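Local coordinates for probable M18 family aminopeptidase 1 (Thermotoga maritima, PDB 2GLF), which is probably a zinc-dependent metallopeptidase that removes amino acids from the amino-terminal ends of peptides, and here carries manganese ions, at residues S20-E25 and A257-L262; R34-E39 and D249-A254. All blocks are in the same frame, centred on the assembly; numbering follows the deposited sequence.

Contact 1 (S20-E25 and A257-L262); sequences SKEYME and ALRALL
Glu22 and Arg259 sit on two helices that stand well apart, with their CA atoms 10.0 Å from each other, and both CB atoms point across the gap that the side chains span. Their salt bridge gathers on a single oxygen: Glu22 OE2 accepts a bent bond from NH1 of Arg259 at 2.9 Å and a weak, slightly more bent one from NH2 of Arg259 at 3.0 Å, so it lies at the edge of the guanidinium, between the two terminal nitrogens. The flat groups do not share a plane: carboxylate and guanidinium are turned 67° apart, and NH1 reaches OE2 from above the carboxylate, 42° out of its plane. Glu22 runs extended beyond CG, whereas Arg259 is folded. With CG lying beside its backbone N (chi1 -70°) and further bends at chi2 and chi3, the arginine brings its head round to cross the glutamate at about a right angle, and NH1 also passes 3.7 Å from Glu22 CB. NH1 has a second partner in Tyr255 OH, one turn earlier on the same helix, which limits how the head can turn. With an alanine here, Glu22 would probably be left without its charged mate and Tyr255 OH without this partner. Elsewhere on 257-262, Leu258 and Leu262 pack on helix 33-45, and Ala257 and Leu261 on strand 270-275. The arrangement is that of an interhelical salt bridge near the surface of an alpha/beta domain, tying helix 13-29 to a helix lying against the mixed sheet.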
ATOM      1  N   SER A  20     -17.162   7.960  52.380  1.00 19.22           N
ATOM      2  CA  SER A  20     -17.473   7.508  51.027  1.00 20.16           C
ATOM      3  C   SER A  20     -18.985   7.427  50.879  1.00 19.88           C
ATOM      4  O   SER A  20     -19.536   7.692  49.805  1.00 19.82           O
ATOM      5  CB  SER A  20     -16.848   6.139  50.750  1.00 24.07           C
ATOM      6  OG  SER A  20     -17.474   5.124  51.516  1.00 28.71           O
ATOM      7  N   LYS A  21     -19.660   7.061  51.965  1.00  8.99           N
ATOM      8  CA  LYS A  21     -21.106   6.976  51.923  1.00  9.33           C
ATOM      9  C   LYS A  21     -21.691   8.370  51.706  1.00  9.62           C
ATOM     10  O   LYS A  21     -22.685   8.532  50.995  1.00  9.20           O
ATOM     11  CB  LYS A  21     -21.648   6.357  53.214  1.00 18.72           C
ATOM     12  CG  LYS A  21     -21.654   4.840  53.197  1.00 20.46           C
ATOM     13  CD  LYS A  21     -22.556   4.274  54.282  1.00 26.43           C
ATOM     14  CE  LYS A  21     -22.901   2.801  54.037  1.00 30.53           C
ATOM     15  NZ  LYS A  21     -21.711   1.906  54.053  1.00 32.78           N
ATOM     16  N   GLU A  22     -21.061   9.373  52.309  1.00 10.04           N
ATOM     17  CA  GLU A  22     -21.508  10.752  52.181  1.00 11.25           C
ATOM     18  C   GLU A  22     -21.243  11.268  50.764  1.00 11.46           C
ATOM     19  O   GLU A  22     -22.055  12.007  50.191  1.00 10.10           O
ATOM     20  CB  GLU A  22     -20.791  11.613  53.216  1.00 38.24           C
ATOM     21  CG  GLU A  22     -21.192  11.275  54.643  1.00 42.31           C
ATOM     22  CD  GLU A  22     -20.165  11.706  55.672  1.00 49.64           C
ATOM     23  OE1 GLU A  22     -20.454  11.572  56.881  1.00 53.92           O
ATOM     24  OE2 GLU A  22     -19.070  12.168  55.282  1.00 47.79           O
ATOM     25  N   TYR A  23     -20.107  10.857  50.203  1.00 16.08           N
ATOM     26  CA  TYR A  23     -19.711  11.254  48.855  1.00 17.15           C
ATOM     27  C   TYR A  23     -20.684  10.687  47.829  1.00 18.19           C
ATOM     28  O   TYR A  23     -21.158  11.403  46.951  1.00 17.83           O
ATOM     29  CB  TYR A  23     -18.285  10.755  48.567  1.00 19.62           C
ATOM     30  CG  TYR A  23     -17.848  10.841  47.115  1.00 19.38           C
ATOM     31  CD1 TYR A  23     -17.691  12.072  46.475  1.00 18.07           C
ATOM     32  CD2 TYR A  23     -17.606   9.681  46.372  1.00 20.37           C
ATOM     33  CE1 TYR A  23     -17.304  12.144  45.132  1.00 18.76           C
ATOM     34  CE2 TYR A  23     -17.222   9.746  45.032  1.00 20.15           C
ATOM     35  CZ  TYR A  23     -17.075  10.977  44.418  1.00 19.75           C
ATOM     36  OH  TYR A  23     -16.710  11.035  43.095  1.00 18.07           O
HETATM   37  N   MSE A  24     -20.985   9.399  47.952  1.00 26.72           N
HETATM   38  CA  MSE A  24     -21.896   8.741  47.025  1.00 29.32           C
HETATM   39  C   MSE A  24     -23.307   9.336  47.009  1.00 29.30           C
HETATM   40  O   MSE A  24     -23.947   9.370  45.960  1.00 29.03           O
HETATM   41  CB  MSE A  24     -21.943   7.241  47.314  1.00 41.77           C
HETATM   42  CG  MSE A  24     -20.621   6.546  47.013  1.00 43.35           C
HETATM   43 SE   MSE A  24     -20.656   4.604  47.115  1.00 47.46          SE
HETATM   44  CE  MSE A  24     -19.814   4.380  48.856  1.00 51.53           C
ATOM     45  N   GLU A  25     -23.795   9.808  48.155  1.00 33.95           N
ATOM     46  CA  GLU A  25     -25.122  10.422  48.199  1.00 35.09           C
ATOM     47  C   GLU A  25     -25.099  11.661  47.304  1.00 33.87           C
ATOM     48  O   GLU A  25     -25.933  11.822  46.415  1.00 33.86           O
ATOM     49  CB  GLU A  25     -25.483  10.827  49.632  1.00 99.97           C
ATOM     50  CG  GLU A  25     -25.732   9.654  50.564  1.00106.59           C
ATOM     51  CD  GLU A  25     -26.953   8.838  50.170  1.00115.12           C
ATOM     52  OE1 GLU A  25     -27.193   7.781  50.795  1.00115.88           O
ATOM     53  OE2 GLU A  25     -27.676   9.254  49.238  1.00118.36           O
ATOM     54  N   ALA A 257     -13.336  19.175  48.240  1.00 14.31           N
ATOM     55  CA  ALA A 257     -12.998  20.561  48.541  1.00 14.62           C
ATOM     56  C   ALA A 257     -14.143  21.223  49.306  1.00 15.19           C
ATOM     57  O   ALA A 257     -13.914  22.005  50.224  1.00 15.85           O
ATOM     58  CB  ALA A 257     -12.715  21.322  47.259  1.00 21.07           C
ATOM     59  N   LEU A 258     -15.376  20.910  48.923  1.00 11.39           N
ATOM     60  CA  LEU A 258     -16.539  21.465  49.596  1.00 11.90           C
ATOM     61  C   LEU A 258     -16.484  21.050  51.065  1.00 12.15           C
ATOM     62  O   LEU A 258     -16.628  21.879  51.966  1.00 12.42           O
ATOM     63  CB  LEU A 258     -17.825  20.922  48.975  1.00 12.01           C
ATOM     64  CG  LEU A 258     -19.089  21.782  49.044  1.00 12.43           C
ATOM     65  CD1 LEU A 258     -20.288  20.861  49.027  1.00 10.65           C
ATOM     66  CD2 LEU A 258     -19.110  22.638  50.295  1.00 11.77           C
ATOM     67  N   ARG A 259     -16.271  19.760  51.304  1.00 14.69           N
ATOM     68  CA  ARG A 259     -16.203  19.247  52.664  1.00 15.30           C
ATOM     69  C   ARG A 259     -15.033  19.837  53.443  1.00 16.31           C
ATOM     70  O   ARG A 259     -15.131  20.045  54.651  1.00 17.01           O
ATOM     71  CB  ARG A 259     -16.119  17.716  52.654  1.00 13.76           C
ATOM     72  CG  ARG A 259     -17.412  17.033  52.203  1.00 13.03           C
ATOM     73  CD  ARG A 259     -18.545  17.278  53.194  1.00  9.20           C
ATOM     74  NE  ARG A 259     -18.229  16.672  54.477  1.00 10.78           N
ATOM     75  CZ  ARG A 259     -18.199  15.361  54.691  1.00  9.85           C
ATOM     76  NH1 ARG A 259     -18.480  14.523  53.704  1.00 11.09           N
ATOM     77  NH2 ARG A 259     -17.848  14.890  55.877  1.00  9.20           N
ATOM     78  N   ALA A 260     -13.930  20.110  52.755  1.00 25.37           N
ATOM     79  CA  ALA A 260     -12.764  20.695  53.404  1.00 25.09           C
ATOM     80  C   ALA A 260     -13.099  22.131  53.792  1.00 25.41           C
ATOM     81  O   ALA A 260     -12.879  22.546  54.930  1.00 25.66           O
ATOM     82  CB  ALA A 260     -11.573  20.671  52.464  1.00  1.76           C
ATOM     83  N   LEU A 261     -13.644  22.882  52.840  1.00 21.03           N
ATOM     84  CA  LEU A 261     -14.020  24.273  53.071  1.00 21.12           C
ATOM     85  C   LEU A 261     -14.874  24.391  54.313  1.00 21.77           C
ATOM     86  O   LEU A 261     -14.645  25.257  55.153  1.00 22.20           O
ATOM     87  CB  LEU A 261     -14.815  24.831  51.882  1.00  9.54           C
ATOM     88  CG  LEU A 261     -15.356  26.256  52.064  1.00  9.22           C
ATOM     89  CD1 LEU A 261     -14.182  27.215  52.107  1.00  9.22           C
ATOM     90  CD2 LEU A 261     -16.297  26.644  50.938  1.00  9.22           C
ATOM     91  N   LEU A 262     -15.857  23.505  54.423  1.00 28.07           N
ATOM     92  CA  LEU A 262     -16.784  23.514  55.545  1.00 27.48           C
ATOM     93  C   LEU A 262     -16.219  23.137  56.913  1.00 28.02           C
ATOM     94  O   LEU A 262     -16.733  23.596  57.935  1.00 28.46           O
ATOM     95  CB  LEU A 262     -17.977  22.604  55.235  1.00  3.43           C
ATOM     96  CG  LEU A 262     -18.802  22.943  53.993  1.00  3.43           C
ATOM     97  CD1 LEU A 262     -20.047  22.079  53.973  1.00  3.43           C
ATOM     98  CD2 LEU A 262     -19.183  24.414  54.000  1.00  3.43           C
TER

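Contact 2 (R34-E39 and D249-A254). With MN (manganese (II) ion), chain F; MN (manganese (II) ion), chain E.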
ATOM      1  N   ARG A  34     -25.728  21.937  36.462  1.00 29.45           N
ATOM      2  CA  ARG A  34     -26.813  22.710  37.054  1.00 29.94           C
ATOM      3  C   ARG A  34     -27.272  22.007  38.327  1.00 30.59           C
ATOM      4  O   ARG A  34     -27.691  22.652  39.289  1.00 30.95           O
ATOM      5  CB  ARG A  34     -27.985  22.840  36.078  1.00 19.81           C
ATOM      6  CG  ARG A  34     -27.580  23.384  34.721  1.00 18.97           C
ATOM      7  CD  ARG A  34     -28.740  23.363  33.737  1.00 19.22           C
ATOM      8  NE  ARG A  34     -29.570  24.546  33.878  1.00 23.65           N
ATOM      9  CZ  ARG A  34     -29.546  25.574  33.040  1.00 24.40           C
ATOM     10  NH1 ARG A  34     -28.736  25.558  31.992  1.00 29.09           N
ATOM     11  NH2 ARG A  34     -30.322  26.624  33.263  1.00 23.12           N
HETATM   12  N   MSE A  35     -27.179  20.682  38.333  1.00 25.00           N
HETATM   13  CA  MSE A  35     -27.586  19.894  39.486  1.00 26.54           C
HETATM   14  C   MSE A  35     -26.562  19.970  40.607  1.00 24.84           C
HETATM   15  O   MSE A  35     -26.922  20.059  41.784  1.00 24.74           O
HETATM   16  CB  MSE A  35     -27.790  18.431  39.084  1.00 59.20           C
HETATM   17  CG  MSE A  35     -29.243  18.021  38.927  1.00 61.02           C
HETATM   18 SE   MSE A  35     -29.452  16.317  38.025  1.00 64.25          SE
HETATM   19  CE  MSE A  35     -29.727  17.030  36.263  1.00 61.61           C
ATOM     20  N   THR A  36     -25.284  19.926  40.250  1.00 26.38           N
ATOM     21  CA  THR A  36     -24.234  19.984  41.261  1.00 24.99           C
ATOM     22  C   THR A  36     -24.302  21.325  41.966  1.00 23.57           C
ATOM     23  O   THR A  36     -24.220  21.387  43.187  1.00 22.17           O
ATOM     24  CB  THR A  36     -22.838  19.802  40.643  1.00 17.93           C
ATOM     25  OG1 THR A  36     -22.871  18.707  39.719  1.00 18.05           O
ATOM     26  CG2 THR A  36     -21.812  19.497  41.735  1.00 17.75           C
ATOM     27  N   VAL A  37     -24.466  22.400  41.201  1.00 19.22           N
ATOM     28  CA  VAL A  37     -24.562  23.720  41.805  1.00 19.47           C
ATOM     29  C   VAL A  37     -25.699  23.726  42.824  1.00 19.85           C
ATOM     30  O   VAL A  37     -25.502  24.112  43.976  1.00 19.37           O
ATOM     31  CB  VAL A  37     -24.802  24.824  40.745  1.00 15.19           C
ATOM     32  CG1 VAL A  37     -25.307  26.108  41.416  1.00 15.11           C
ATOM     33  CG2 VAL A  37     -23.498  25.114  40.003  1.00 15.71           C
ATOM     34  N   LYS A  38     -26.877  23.278  42.401  1.00 28.99           N
ATOM     35  CA  LYS A  38     -28.039  23.228  43.287  1.00 30.23           C
ATOM     36  C   LYS A  38     -27.730  22.479  44.579  1.00 30.79           C
ATOM     37  O   LYS A  38     -28.106  22.913  45.670  1.00 30.85           O
ATOM     38  CB  LYS A  38     -29.221  22.544  42.595  1.00 26.99           C
ATOM     39  CG  LYS A  38     -30.365  22.243  43.541  1.00 28.39           C
ATOM     40  CD  LYS A  38     -31.370  21.278  42.945  1.00 33.71           C
ATOM     41  CE  LYS A  38     -32.303  20.735  44.021  1.00 38.37           C
ATOM     42  NZ  LYS A  38     -31.549  20.053  45.119  1.00 38.83           N
ATOM     43  N   GLU A  39     -27.045  21.350  44.450  1.00 27.72           N
ATOM     44  CA  GLU A  39     -26.702  20.531  45.596  1.00 29.06           C
ATOM     45  C   GLU A  39     -25.646  21.211  46.470  1.00 29.47           C
ATOM     46  O   GLU A  39     -25.668  21.085  47.697  1.00 30.34           O
ATOM     47  CB  GLU A  39     -26.217  19.165  45.107  1.00 46.99           C
ATOM     48  CG  GLU A  39     -26.122  18.102  46.181  1.00 50.13           C
ATOM     49  CD  GLU A  39     -27.306  18.114  47.125  1.00 54.97           C
ATOM     50  OE1 GLU A  39     -28.424  18.471  46.687  1.00 56.20           O
ATOM     51  OE2 GLU A  39     -27.117  17.752  48.305  1.00 54.61           O
ATOM     52  N   ASP A 249     -15.070  12.524  37.379  1.00 23.76           N
ATOM     53  CA  ASP A 249     -14.070  13.435  36.853  1.00 23.90           C
ATOM     54  C   ASP A 249     -14.390  14.824  37.372  1.00 24.62           C
ATOM     55  O   ASP A 249     -15.198  15.563  36.804  1.00 24.24           O
ATOM     56  CB  ASP A 249     -14.043  13.464  35.330  1.00 17.36           C
ATOM     57  CG  ASP A 249     -12.865  14.285  34.784  1.00 16.77           C
ATOM     58  OD1 ASP A 249     -12.516  15.325  35.385  1.00 19.51           O
ATOM     59  OD2 ASP A 249     -12.297  13.905  33.737  1.00 16.76           O
ATOM     60  N   ASP A 250     -13.745  15.117  38.494  1.00 55.64           N
ATOM     61  CA  ASP A 250     -13.805  16.367  39.222  1.00 55.58           C
ATOM     62  C   ASP A 250     -14.935  16.679  40.170  1.00 55.30           C
ATOM     63  O   ASP A 250     -14.824  17.626  40.946  1.00 55.16           O
ATOM     64  CB  ASP A 250     -13.591  17.535  38.289  1.00 29.01           C
ATOM     65  CG  ASP A 250     -12.519  18.445  38.802  1.00 30.88           C
ATOM     66  OD1 ASP A 250     -11.498  17.908  39.284  1.00 29.60           O
ATOM     67  OD2 ASP A 250     -12.689  19.677  38.738  1.00 31.02           O
ATOM     68  N   ARG A 251     -16.026  15.927  40.130  1.00 20.94           N
ATOM     69  CA  ARG A 251     -17.066  16.206  41.112  1.00 21.07           C
ATOM     70  C   ARG A 251     -16.513  15.563  42.379  1.00 21.51           C
ATOM     71  O   ARG A 251     -16.955  15.856  43.488  1.00 21.35           O
ATOM     72  CB  ARG A 251     -18.419  15.594  40.718  1.00 12.24           C
ATOM     73  CG  ARG A 251     -18.951  16.142  39.404  1.00 12.32           C
ATOM     74  CD  ARG A 251     -20.464  16.176  39.338  1.00 11.82           C
ATOM     75  NE  ARG A 251     -20.888  16.914  38.152  1.00 13.98           N
ATOM     76  CZ  ARG A 251     -21.162  16.360  36.977  1.00 13.82           C
ATOM     77  NH1 ARG A 251     -21.067  15.050  36.823  1.00 16.38           N
ATOM     78  NH2 ARG A 251     -21.508  17.119  35.949  1.00 10.73           N
ATOM     79  N   ILE A 252     -15.514  14.700  42.193  1.00 17.66           N
ATOM     80  CA  ILE A 252     -14.873  14.033  43.312  1.00 18.06           C
ATOM     81  C   ILE A 252     -13.966  15.054  43.976  1.00 18.07           C
ATOM     82  O   ILE A 252     -13.721  14.995  45.175  1.00 19.22           O
ATOM     83  CB  ILE A 252     -14.023  12.826  42.863  1.00 15.28           C
ATOM     84  CG1 ILE A 252     -13.648  11.983  44.087  1.00 15.28           C
ATOM     85  CG2 ILE A 252     -12.758  13.304  42.164  1.00 15.28           C
ATOM     86  CD1 ILE A 252     -13.037  10.640  43.747  1.00 15.28           C
ATOM     87  N   CYS A 253     -13.461  15.992  43.187  1.00 21.35           N
ATOM     88  CA  CYS A 253     -12.610  17.032  43.731  1.00 21.19           C
ATOM     89  C   CYS A 253     -13.476  18.165  44.234  1.00 20.82           C
ATOM     90  O   CYS A 253     -13.094  18.891  45.148  1.00 20.37           O
ATOM     91  CB  CYS A 253     -11.649  17.541  42.672  1.00 18.48           C
ATOM     92  SG  CYS A 253     -10.238  16.484  42.530  1.00 20.56           S
ATOM     93  N   ALA A 254     -14.650  18.304  43.632  1.00 23.46           N
ATOM     94  CA  ALA A 254     -15.587  19.339  44.031  1.00 23.80           C
ATOM     95  C   ALA A 254     -16.134  19.004  45.409  1.00 23.53           C
ATOM     96  O   ALA A 254     -16.252  19.871  46.272  1.00 23.49           O
ATOM     97  CB  ALA A 254     -16.721  19.428  43.031  1.00  1.76           C
TER
HETATM   98 MN    MN F5002     -12.052  15.596  32.033  1.00 19.73          MN
HETATM   99 MN    MN E5001     -11.051  17.045  34.875  1.00 17.51          MN
HETATM  100  O   HOH W   1      -9.528  15.245  34.965  1.00 24.06           O
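The guanidinium of Arg251 is approached obliquely by the hydroxyl of Thr36, whose OG1 lies 3.1 Å from NE of Arg251 and 3.5 Å from CD of Arg251. The threonine thus meets the NE end of the group, CZ of Arg251 being farther from OG1 of Thr36, at 4.0 Å. A bend at chi2 in the arginine chain, which then runs extended through chi3, presents NE to the hydroxyl. The other flat group is the carboxylate of Asp249, which has a manganese ion at each oxygen: OD1 of Asp249 binds one (chain E) at 2.3 Å, and OD2 of Asp249 binds the other (chain F) at 2.4 Å. With CG anti to the backbone N (chi1 -172°), this torsion carries the carboxylate out to the two metals.

A carboxylate bridging two metals is characteristic of the two-metal exopeptidases to which the M18 family belongs, and here probably marks the active site, where zinc is expected in the native enzyme. His92 and Asp326 add ligands to the chain E ion, which also carries a water at 2.4 Å from the manganese, while Glu279 and His425 join Asp249 on the chain F ion.

Between the helices the approach is close, the CA atoms of Thr36 and Arg251 being 8.1 Å apart, and both touching residues are buried. Thr36 holds OG1 beside its own backbone N (chi1 -45°), where the hydroxyl can reach back and bond to the carbonyl oxygen of Thr32, its strongest polar partner. Next to the bridging aspartate, Asp250 uses OD2 to accept the backbone N-H of His92, so a second-shell carboxylate fixes the main chain of a first-shell ligand.

Contacts 1 and 2 have their centres about 10 Å apart and share helix 248-263, which runs from the neighbourhood of the manganese site toward the surface. Contact 2 lies at its start, beside the metal ligand Asp249, contact 1 on the turns that follow. Their partners, helices 13-29 and 33-45, are consecutive in the chain. The order is 20-25, 34-39, 249-254, 257-262, so the inner pair belongs to contact 2 and the outer pair to contact 1. The two meet where Tyr23 packs on Ile252. Two early helices thus lie against one much later in sequence, buried near the bridging aspartate at contact 2 and more open at contact 1.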